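Local structure of ancestral congerin Con-anc (3AJZ) at residues N57-N62 against K76-T81; N27-S32 against A124-L129; I42-D47 against F97-P102. The protein binds a galactose-containing glycan, as a reconstructed ancestral congerin, a fish lectin of the galectin family. All blocks are in the same frame, centred on the assembly; numbering follows the deposited sequence.

In the fold
Contact 3 lies in the core, its centre about 4 Å from the centre of the chain, whereas contacts 1 and 2 are partly buried, with centres about 11 and 12 Å out. Strands 30-36, 42-49 and 58-65 are neighbours in one sheet, and each supplies a segment to a different contact as well as a side chain to the galactose. Contact 3 joins that sheet to the opposing one by apolar side chains. Contact 2 is mainly a backbone and carboxylate hydrogen-bond network, while contact 1 mixes aromatic packing with a water bridge. A salt bridge from Arg30 NH2 to Asp47 OD2 ties contacts 2 and 3 together.

Contact 1: residues N57-N62 against K76-T81. With GAL (beta-D-galactopyranose), chain B.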
loop_
_atom_site.group_PDB
_atom_site.type_symbol
_atom_site.label_atom_id
_atom_site.label_comp_id
_atom_site.label_asym_id
_atom_site.label_seq_id
_atom_site.Cartn_x
_atom_site.Cartn_y
_atom_site.Cartn_z
ATOM N N ASN A 57 4.555 26.611 -5.819
ATOM C CA ASN A 57 3.800 26.306 -4.605
ATOM C C ASN A 57 2.300 26.312 -4.864
ATOM O O ASN A 57 1.525 27.009 -4.214
ATOM C CB ASN A 57 4.194 27.265 -3.468
ATOM C CG ASN A 57 5.685 27.253 -3.205
ATOM O OD1 ASN A 57 6.309 26.204 -3.169
ATOM N ND2 ASN A 57 6.266 28.430 -3.054
ATOM N N THR A 58 1.893 25.481 -5.819
ATOM C CA THR A 58 0.487 25.412 -6.209
ATOM C C THR A 58 0.075 23.953 -6.311
ATOM O O THR A 58 0.845 23.125 -6.801
ATOM C CB THR A 58 0.280 26.082 -7.585
ATOM O OG1 THR A 58 0.679 27.459 -7.517
ATOM C CG2 THR A 58 -1.172 26.035 -8.023
ATOM N N ILE A 59 -1.133 23.639 -5.874
ATOM C CA ILE A 59 -1.671 22.308 -6.134
ATOM C C ILE A 59 -2.446 22.415 -7.423
ATOM O O ILE A 59 -3.338 23.265 -7.556
ATOM C CB ILE A 59 -2.608 21.777 -5.013
ATOM C CG1 ILE A 59 -1.873 21.815 -3.674
ATOM C CG2 ILE A 59 -3.078 20.330 -5.326
ATOM C CD1 ILE A 59 -2.727 21.292 -2.523
ATOM N N VAL A 60 -2.131 21.533 -8.373
ATOM C CA VAL A 60 -2.916 21.415 -9.601
ATOM C C VAL A 60 -3.669 20.106 -9.541
ATOM O O VAL A 60 -3.060 19.044 -9.374
ATOM C CB VAL A 60 -2.001 21.480 -10.831
ATOM C CG1 VAL A 60 -2.815 21.207 -12.099
ATOM C CG2 VAL A 60 -1.311 22.859 -10.866
ATOM N N LEU A 61 -4.985 20.186 -9.650
ATOM C CA LEU A 61 -5.861 19.030 -9.615
ATOM C C LEU A 61 -6.424 18.773 -11.004
ATOM O O LEU A 61 -6.795 19.699 -11.749
ATOM C CB LEU A 61 -6.999 19.193 -8.593
ATOM C CG LEU A 61 -6.468 19.451 -7.182
ATOM C CD1 LEU A 61 -6.415 20.967 -6.861
ATOM C CD2 LEU A 61 -7.307 18.695 -6.181
ATOM N N ASN A 62 -6.513 17.512 -11.369
ATOM C CA ASN A 62 -7.110 17.144 -12.633
ATOM C C ASN A 62 -7.548 15.679 -12.599
ATOM O O ASN A 62 -7.428 14.968 -11.597
ATOM C CB ASN A 62 -6.132 17.456 -13.765
ATOM C CG ASN A 62 -6.831 17.747 -15.106
ATOM O OD1 ASN A 62 -8.048 17.603 -15.243
ATOM N ND2 ASN A 62 -6.038 18.188 -16.095
ATOM N N LYS A 76 -3.959 27.482 -4.161
ATOM C CA LYS A 76 -2.734 28.121 -3.671
ATOM C C LYS A 76 -2.448 27.777 -2.211
ATOM O O LYS A 76 -1.493 28.300 -1.631
ATOM C CB LYS A 76 -2.823 29.647 -3.817
ATOM C CG LYS A 76 -3.005 30.129 -5.239
ATOM C CD LYS A 76 -1.710 30.634 -5.821
ATOM C CE LYS A 76 -0.883 29.524 -6.401
ATOM N NZ LYS A 76 0.438 30.040 -6.895
ATOM N N ASN A 77 -3.287 26.934 -1.615
ATOM C CA ASN A 77 -2.995 26.398 -0.282
ATOM C C ASN A 77 -1.959 25.313 -0.442
ATOM O O ASN A 77 -2.233 24.284 -1.044
ATOM C CB ASN A 77 -4.242 25.816 0.383
ATOM C CG ASN A 77 -5.151 26.881 0.918
ATOM O OD1 ASN A 77 -4.765 27.660 1.790
ATOM N ND2 ASN A 77 -6.358 26.946 0.384
ATOM N N PHE A 78 -0.774 25.527 0.106
ATOM C CA PHE A 78 0.363 24.637 -0.222
ATOM C C PHE A 78 1.180 24.279 1.005
ATOM O O PHE A 78 2.315 24.718 1.142
ATOM C CB PHE A 78 1.247 25.278 -1.288
ATOM C CG PHE A 78 2.118 24.276 -1.996
ATOM C CD1 PHE A 78 3.483 24.139 -1.685
ATOM C CD2 PHE A 78 1.548 23.397 -2.909
ATOM C CE1 PHE A 78 4.278 23.173 -2.342
ATOM C CE2 PHE A 78 2.341 22.425 -3.558
ATOM C CZ PHE A 78 3.686 22.311 -3.263
ATOM N N PRO A 79 0.579 23.497 1.924
ATOM C CA PRO A 79 1.270 23.168 3.178
ATOM C C PRO A 79 2.223 21.986 3.070
ATOM O O PRO A 79 2.034 20.943 3.733
ATOM C CB PRO A 79 0.110 22.822 4.111
ATOM C CG PRO A 79 -0.911 22.159 3.183
ATOM C CD PRO A 79 -0.809 22.989 1.911
ATOM N N PHE A 80 3.244 22.156 2.230
ATOM C CA PHE A 80 4.242 21.110 1.997
ATOM C C PHE A 80 5.623 21.727 1.940
ATOM O O PHE A 80 5.771 22.886 1.550
ATOM C CB PHE A 80 3.950 20.389 0.648
ATOM C CG PHE A 80 2.576 19.832 0.578
ATOM C CD1 PHE A 80 2.311 18.586 1.135
ATOM C CD2 PHE A 80 1.512 20.561 0.021
ATOM C CE1 PHE A 80 1.020 18.052 1.146
ATOM C CE2 PHE A 80 0.211 20.019 0.038
ATOM C CZ PHE A 80 -0.016 18.773 0.595
ATOM N N THR A 81 6.630 20.955 2.333
ATOM C CA THR A 81 8.025 21.408 2.297
ATOM C C THR A 81 8.908 20.288 1.726
ATOM O O THR A 81 8.803 19.128 2.125
ATOM C CB THR A 81 8.531 21.804 3.699
ATOM O OG1 THR A 81 7.633 22.773 4.239
ATOM C CG2 THR A 81 9.950 22.426 3.653
HETATM C C1 GAL B . 0.657 18.637 -16.951
HETATM C C2 GAL B . 1.673 17.605 -16.414
HETATM C C3 GAL B . 0.994 16.275 -16.100
HETATM C C4 GAL B . -0.198 16.542 -15.168
HETATM C C5 GAL B . -1.122 17.540 -15.887
HETATM C C6 GAL B . -2.348 17.858 -15.053
HETATM O O2 GAL B . 2.736 17.402 -17.350
HETATM O O3 GAL B . 1.923 15.411 -15.494
HETATM O O4 GAL B . 0.286 17.012 -13.919
HETATM O O5 GAL B . -0.471 18.790 -16.105
HETATM O O6 GAL B . -3.236 18.692 -15.782
HETATM O O HOH W 1 0.984 28.941 -2.526
#
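Phe78 lays its ring flat against the backbone of Asn57, and this is the tight part of the contact. Asn57 CA sits over the ring face, 3.7 Å from the centroid of Phe78, in a CH-pi contact. The ring gets there because CG of Phe78 is anti to the backbone N (chi1 -160°), which swings it against the corner where the chain enters strand 58-65. Phe80 CD2 lies over the opposite face of the Phe78 ring, so the ring is clamped on both sides. At the ring's edge, Ile59 CG1 approaches Phe78 CD2 at 3.8 Å. The end of the same isoleucine reaches on, and its CD1 meets the edge of the Phe80 ring at CE2, 4.1 Å away. Ile59 CD1 also lies 3.4 Å from Asn77 O, a buried carbonyl with no hydrogen-bond partner in the model.

The other side is looser and wetter. One water joins the two segments, donating to Asn57 O at 2.6 Å and to Lys76 O at 2.7 Å. The exposed Lys76 chain bends at its second and third torsions to bring NZ close to Thr58 OG1, but that bond is weak and the modelled spacing doubtful; Thr58 OG1 has its stronger partner in Gln56 O.

Asn57 and Thr58 both face Arg49 in the neighbouring strand, a G1 beta bulge, with Asn57 in the left-handed backbone region. Farther along strand 58-65, Asn62 ND2 gives a nearly straight hydrogen bond (172°) to galactose O6 at 2.9 Å and another to Gln70 O, while Arg112 holds Asn62 OD1. The bulged strand thus runs from the corner packed against Phe78 and Phe80 into the carbohydrate site of a galectin domain.

Contact 2: residues N27-S32 against A124-L129. With GAL (beta-D-galactopyranose), chain B.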
loop_
_atom_site.group_PDB
_atom_site.type_symbol
_atom_site.label_atom_id
_atom_site.label_comp_id
_atom_site.label_asym_id
_atom_site.label_seq_id
_atom_site.Cartn_x
_atom_site.Cartn_y
_atom_site.Cartn_z
ATOM N N ASN A 27 15.005 17.746 -3.002
ATOM C CA ASN A 27 15.133 18.626 -4.128
ATOM C C ASN A 27 14.023 18.283 -5.111
ATOM O O ASN A 27 14.219 17.590 -6.098
ATOM C CB ASN A 27 16.556 18.536 -4.697
ATOM C CG ASN A 27 17.629 19.067 -3.698
ATOM O OD1 ASN A 27 17.962 20.264 -3.697
ATOM N ND2 ASN A 27 18.130 18.190 -2.830
ATOM N N ALA A 28 12.820 18.748 -4.791
ATOM C CA ALA A 28 11.610 18.365 -5.533
ATOM C C ALA A 28 11.123 19.463 -6.450
ATOM O O ALA A 28 11.115 20.643 -6.076
ATOM C CB ALA A 28 10.488 18.001 -4.565
ATOM N N ASN A 29 10.666 19.065 -7.644
ATOM C CA ASN A 29 9.821 19.942 -8.446
ATOM C C ASN A 29 8.355 19.731 -8.073
ATOM O O ASN A 29 7.598 20.690 -7.863
ATOM C CB ASN A 29 10.000 19.675 -9.941
ATOM C CG ASN A 29 11.344 20.123 -10.474
ATOM O OD1 ASN A 29 11.893 21.130 -10.041
ATOM N ND2 ASN A 29 11.863 19.370 -11.446
ATOM N N ARG A 30 7.934 18.475 -8.019
ATOM C CA ARG A 30 6.524 18.171 -7.778
ATOM C C ARG A 30 6.376 16.691 -7.463
ATOM O O ARG A 30 7.232 15.864 -7.811
ATOM C CB ARG A 30 5.689 18.499 -9.028
ATOM C CG ARG A 30 6.058 17.615 -10.249
ATOM C CD ARG A 30 5.103 17.883 -11.387
ATOM N NE ARG A 30 5.456 17.126 -12.586
ATOM C CZ ARG A 30 4.569 16.664 -13.467
ATOM N NH1 ARG A 30 5.007 16.035 -14.550
ATOM N NH2 ARG A 30 3.262 16.883 -13.319
ATOM N N PHE A 31 5.265 16.347 -6.806
ATOM C CA PHE A 31 4.862 14.942 -6.718
ATOM C C PHE A 31 3.336 14.862 -6.775
ATOM O O PHE A 31 2.656 15.793 -6.340
ATOM C CB PHE A 31 5.405 14.272 -5.443
ATOM C CG PHE A 31 4.641 14.647 -4.203
ATOM C CD1 PHE A 31 4.960 15.801 -3.510
ATOM C CD2 PHE A 31 3.574 13.841 -3.761
ATOM C CE1 PHE A 31 4.247 16.162 -2.345
ATOM C CE2 PHE A 31 2.847 14.188 -2.602
ATOM C CZ PHE A 31 3.177 15.334 -1.908
ATOM N N SER A 32 2.807 13.722 -7.232
ATOM C CA SER A 32 1.354 13.546 -7.280
ATOM C C SER A 32 0.801 12.311 -6.586
ATOM O O SER A 32 1.470 11.281 -6.491
ATOM C CB SER A 32 0.811 13.597 -8.730
ATOM O OG SER A 32 1.431 12.569 -9.493
ATOM N N ALA A 124 3.446 9.501 -7.816
ATOM C CA ALA A 124 4.417 9.798 -8.879
ATOM C C ALA A 124 5.255 11.012 -8.524
ATOM O O ALA A 124 4.834 11.885 -7.741
ATOM C CB ALA A 124 3.703 10.034 -10.218
ATOM N N GLY A 125 6.457 11.093 -9.079
ATOM C CA GLY A 125 7.243 12.296 -8.883
ATOM C C GLY A 125 8.267 12.274 -7.763
ATOM O O GLY A 125 8.955 11.256 -7.541
ATOM N N ASP A 126 8.466 13.426 -7.146
ATOM C CA ASP A 126 9.622 13.651 -6.294
ATOM C C ASP A 126 9.292 13.481 -4.820
ATOM O O ASP A 126 9.484 14.400 -4.015
ATOM C CB ASP A 126 10.167 15.048 -6.539
ATOM C CG ASP A 126 10.547 15.292 -8.019
ATOM O OD1 ASP A 126 10.387 16.439 -8.513
ATOM O OD2 ASP A 126 10.955 14.298 -8.673
ATOM N N ALA A 127 8.803 12.272 -4.509
ATOM C CA ALA A 127 8.454 11.897 -3.118
ATOM C C ALA A 127 8.481 10.387 -3.000
ATOM O O ALA A 127 8.510 9.674 -4.003
ATOM C CB ALA A 127 7.090 12.465 -2.707
ATOM N N ARG A 128 8.492 9.882 -1.764
ATOM C CA ARG A 128 8.358 8.440 -1.531
ATOM C C ARG A 128 7.228 8.199 -0.568
ATOM O O ARG A 128 7.085 8.935 0.411
ATOM C CB ARG A 128 9.653 7.802 -1.019
ATOM C CG ARG A 128 10.014 8.070 0.396
ATOM C CD ARG A 128 11.327 7.363 0.746
ATOM N NE ARG A 128 11.873 7.944 1.964
ATOM C CZ ARG A 128 11.824 7.374 3.160
ATOM N NH1 ARG A 128 11.273 6.167 3.316
ATOM N NH2 ARG A 128 12.330 8.022 4.202
ATOM N N LEU A 129 6.394 7.228 -0.902
ATOM C CA LEU A 129 5.272 6.841 -0.065
ATOM C C LEU A 129 5.832 6.016 1.077
ATOM O O LEU A 129 6.639 5.112 0.846
ATOM C CB LEU A 129 4.308 5.989 -0.889
ATOM C CG LEU A 129 3.003 5.468 -0.268
ATOM C CD1 LEU A 129 1.879 5.391 -1.303
ATOM C CD2 LEU A 129 3.180 4.096 0.382
HETATM C C1 GAL B . 0.657 18.637 -16.951
HETATM C C2 GAL B . 1.673 17.605 -16.414
HETATM C C3 GAL B . 0.994 16.275 -16.100
HETATM C C4 GAL B . -0.198 16.542 -15.168
HETATM C C5 GAL B . -1.122 17.540 -15.887
HETATM C C6 GAL B . -2.348 17.858 -15.053
HETATM O O2 GAL B . 2.736 17.402 -17.350
HETATM O O3 GAL B . 1.923 15.411 -15.494
HETATM O O4 GAL B . 0.286 17.012 -13.919
HETATM O O5 GAL B . -0.471 18.790 -16.105
HETATM O O6 GAL B . -3.236 18.692 -15.782
#
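Asp126 OD1 is gripped by two successive backbone N-H groups, Asn29 N at 2.8 Å and Arg30 N at 3.2 Å. Both come in on the anti side of the carboxylate oxygen, but from opposite faces of its plane, which pins the group against the turn leading into strand 30-36. Asp126 sits where the chain crosses from strand 117-125 in one sheet of the galectin beta-sandwich to strand 127-134 in the other, and its carboxylate ties this crossover to the start of the sugar-binding strand. The grip is returned by the backbone, since Asp126 N donates to Arg30 O at 2.8 Å.

Beyond it, the segments pair as antiparallel strands. Ser32 and Ala124 form a hydrogen-bonded pair, with Ser32 N donating to Ala124 O at 2.8 Å and Ala124 N to Ser32 O at 3.0 Å. Phe31 and Gly125 make the adjacent non-hydrogen-bonded pair; at Gly125 the backbone takes a positive phi (96°) just before the chain leaves the sheet.

Arg30 points away from this pairing. Its extended chain carries the guanidinium edge to the galactose, where NH2 donates to galactose O3 at 2.9 Å and NH1 makes a longer bond to the same oxygen. A salt bridge to Asp47 OD2 and a cation-pi contact with Tyr52, both pocket residues, probably steady the group.

Phe31 turns the opposite way, into the interior, where it stacks on His48 and meets Phe86. Its chi1 of 77° sets CG between the backbone N and the carbonyl carbon and brings the ring beside Ala127, and chi2 turns a face to the methyl: Ala127 CB stands 4.1 Å from the Phe31 ring centroid.

Contact 3: residues I42-D47 against F97-P102; sequences IALHID and FYIQLP. With GAL (beta-D-galactopyranose), chain B.
Leu44 and Phe97 make the CH-pi part of this contact: Leu44 CB stands over the centre of the Phe97 ring, 3.9 Å from its centroid and only 11° off the ring normal. Leu44 CD2 lies over the same ring, 3.7 Å from Phe97 CD1, the leucine and the phenylalanine passing one another in antiparallel fashion. At the ring's far end, Ala43 CB touches Phe97 CZ at 3.8 Å; Ala43 and Leu44 both face Val35, a classic beta bulge.

Strand 42-49 belongs to the sugar-binding sheet and strand 96-100 to the opposing one, and they meet face to face as in the galectin beta-sandwich; the axes of segments 44-47 and 97-100 approach to 10.2 Å, inclined by 29°. Aliphatic contacts continue along the interface. Leu44 CD1 meets Ile99 CD1 tip to tip at 4.1 Å, while Ile46 runs alongside Ile99, its CD1 4.0 Å from Ile99 CG2.

Polar contacts lie on the outward face of strand 42-49. His45, whose ND1 is hydrogen-bonded to Asn34 OD1, turns the edge of its ring to the sugar, and its NE2 shares a hydrogen bond with galactose O4 at 2.8 Å.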
loop_
_atom_site.group_PDB
_atom_site.type_symbol
_atom_site.label_atom_id
_atom_site.label_comp_id
_atom_site.label_asym_id
_atom_site.label_seq_id
_atom_site.Cartn_x
_atom_site.Cartn_y
_atom_site.Cartn_z
ATOM N N ILE A 42 -7.375 8.255 -14.516
ATOM C CA ILE A 42 -7.078 8.670 -13.153
ATOM C C ILE A 42 -8.255 9.555 -12.772
ATOM O O ILE A 42 -8.499 10.594 -13.396
ATOM C CB ILE A 42 -5.805 9.536 -13.090
ATOM C CG1 ILE A 42 -4.583 8.762 -13.609
ATOM C CG2 ILE A 42 -5.572 10.001 -11.632
ATOM C CD1 ILE A 42 -3.354 9.646 -13.871
ATOM N N ALA A 43 -9.004 9.143 -11.761
ATOM C CA ALA A 43 -10.186 9.889 -11.336
ATOM C C ALA A 43 -9.794 11.178 -10.620
ATOM O O ALA A 43 -10.464 12.222 -10.734
ATOM C CB ALA A 43 -11.086 9.001 -10.419
ATOM N N LEU A 44 -8.721 11.076 -9.834
ATOM C CA LEU A 44 -8.268 12.194 -9.038
ATOM C C LEU A 44 -6.754 12.207 -9.071
ATOM O O LEU A 44 -6.091 11.273 -8.587
ATOM C CB LEU A 44 -8.783 12.042 -7.598
ATOM C CG LEU A 44 -8.253 13.120 -6.660
ATOM C CD1 LEU A 44 -8.683 14.558 -7.056
ATOM C CD2 LEU A 44 -8.670 12.845 -5.238
ATOM N N HIS A 45 -6.201 13.258 -9.689
ATOM C CA HIS A 45 -4.773 13.546 -9.749
ATOM C C HIS A 45 -4.541 14.798 -8.953
ATOM O O HIS A 45 -5.138 15.837 -9.232
ATOM C CB HIS A 45 -4.388 13.780 -11.214
ATOM C CG HIS A 45 -3.012 14.347 -11.429
ATOM N ND1 HIS A 45 -1.844 13.614 -11.298
ATOM C CD2 HIS A 45 -2.630 15.568 -11.904
ATOM C CE1 HIS A 45 -0.812 14.366 -11.660
ATOM N NE2 HIS A 45 -1.259 15.560 -12.015
ATOM N N ILE A 46 -3.692 14.705 -7.930
ATOM C CA ILE A 46 -3.386 15.855 -7.077
ATOM C C ILE A 46 -1.909 16.100 -7.247
ATOM O O ILE A 46 -1.103 15.318 -6.747
ATOM C CB ILE A 46 -3.665 15.534 -5.587
ATOM C CG1 ILE A 46 -5.047 14.880 -5.393
ATOM C CG2 ILE A 46 -3.536 16.815 -4.765
ATOM C CD1 ILE A 46 -5.196 14.226 -4.003
ATOM N N ASP A 47 -1.547 17.155 -7.969
ATOM C CA ASP A 47 -0.143 17.429 -8.291
ATOM C C ASP A 47 0.342 18.543 -7.390
ATOM O O ASP A 47 -0.127 19.683 -7.496
ATOM C CB ASP A 47 0.008 17.828 -9.774
ATOM C CG ASP A 47 1.380 17.514 -10.335
ATOM O OD1 ASP A 47 2.071 16.625 -9.785
ATOM O OD2 ASP A 47 1.763 18.164 -11.322
ATOM N N PHE A 97 -14.872 14.817 -4.585
ATOM C CA PHE A 97 -13.762 14.322 -3.749
ATOM C C PHE A 97 -13.457 15.404 -2.759
ATOM O O PHE A 97 -13.433 16.601 -3.104
ATOM C CB PHE A 97 -12.476 14.150 -4.571
ATOM C CG PHE A 97 -12.507 13.020 -5.545
ATOM C CD1 PHE A 97 -12.180 11.705 -5.168
ATOM C CD2 PHE A 97 -12.775 13.280 -6.885
ATOM C CE1 PHE A 97 -12.192 10.691 -6.093
ATOM C CE2 PHE A 97 -12.753 12.272 -7.809
ATOM C CZ PHE A 97 -12.475 10.989 -7.434
ATOM N N TYR A 98 -13.149 14.987 -1.529
ATOM C CA TYR A 98 -12.756 15.881 -0.463
ATOM C C TYR A 98 -11.338 15.528 -0.045
ATOM O O TYR A 98 -11.083 14.406 0.420
ATOM C CB TYR A 98 -13.721 15.698 0.724
ATOM C CG TYR A 98 -15.172 15.893 0.326
ATOM C CD1 TYR A 98 -15.973 14.813 -0.033
ATOM C CD2 TYR A 98 -15.719 17.170 0.270
ATOM C CE1 TYR A 98 -17.311 14.980 -0.437
ATOM C CE2 TYR A 98 -17.053 17.354 -0.115
ATOM C CZ TYR A 98 -17.834 16.268 -0.474
ATOM O OH TYR A 98 -19.156 16.431 -0.868
ATOM N N ILE A 99 -10.431 16.469 -0.229
ATOM C CA ILE A 99 -9.011 16.220 -0.005
ATOM C C ILE A 99 -8.606 17.022 1.231
ATOM O O ILE A 99 -8.660 18.244 1.215
ATOM C CB ILE A 99 -8.199 16.662 -1.231
ATOM C CG1 ILE A 99 -8.626 15.835 -2.447
ATOM C CG2 ILE A 99 -6.704 16.469 -0.989
ATOM C CD1 ILE A 99 -9.095 16.680 -3.590
ATOM N N GLN A 100 -8.231 16.320 2.287
ATOM C CA GLN A 100 -7.881 16.976 3.544
ATOM C C GLN A 100 -6.371 17.184 3.588
ATOM O O GLN A 100 -5.596 16.207 3.589
ATOM C CB GLN A 100 -8.336 16.103 4.724
ATOM C CG GLN A 100 -8.094 16.716 6.119
ATOM C CD GLN A 100 -8.877 17.969 6.301
ATOM O OE1 GLN A 100 -10.109 17.939 6.346
ATOM N NE2 GLN A 100 -8.185 19.088 6.342
ATOM N N LEU A 101 -5.956 18.449 3.584
ATOM C CA LEU A 101 -4.545 18.812 3.609
ATOM C C LEU A 101 -4.099 18.876 5.082
ATOM O O LEU A 101 -4.921 19.026 5.974
ATOM C CB LEU A 101 -4.299 20.157 2.893
ATOM C CG LEU A 101 -4.807 20.285 1.443
ATOM C CD1 LEU A 101 -4.479 21.686 0.914
ATOM C CD2 LEU A 101 -4.161 19.234 0.529
ATOM N N PRO A 102 -2.807 18.701 5.321
ATOM C CA PRO A 102 -2.358 18.555 6.711
ATOM C C PRO A 102 -2.370 19.846 7.500
ATOM O O PRO A 102 -2.225 19.792 8.726
ATOM C CB PRO A 102 -0.946 17.999 6.565
ATOM C CG PRO A 102 -0.462 18.568 5.231
ATOM C CD PRO A 102 -1.719 18.521 4.354
HETATM C C1 GAL B . 0.657 18.637 -16.951
HETATM C C2 GAL B . 1.673 17.605 -16.414
HETATM C C3 GAL B . 0.994 16.275 -16.100
HETATM C C4 GAL B . -0.198 16.542 -15.168
HETATM C C5 GAL B . -1.122 17.540 -15.887
HETATM C C6 GAL B . -2.348 17.858 -15.053
HETATM O O2 GAL B . 2.736 17.402 -17.350
HETATM O O3 GAL B . 1.923 15.411 -15.494
HETATM O O4 GAL B . 0.286 17.012 -13.919
HETATM O O5 GAL B . -0.471 18.790 -16.105
HETATM O O6 GAL B . -3.236 18.692 -15.782
#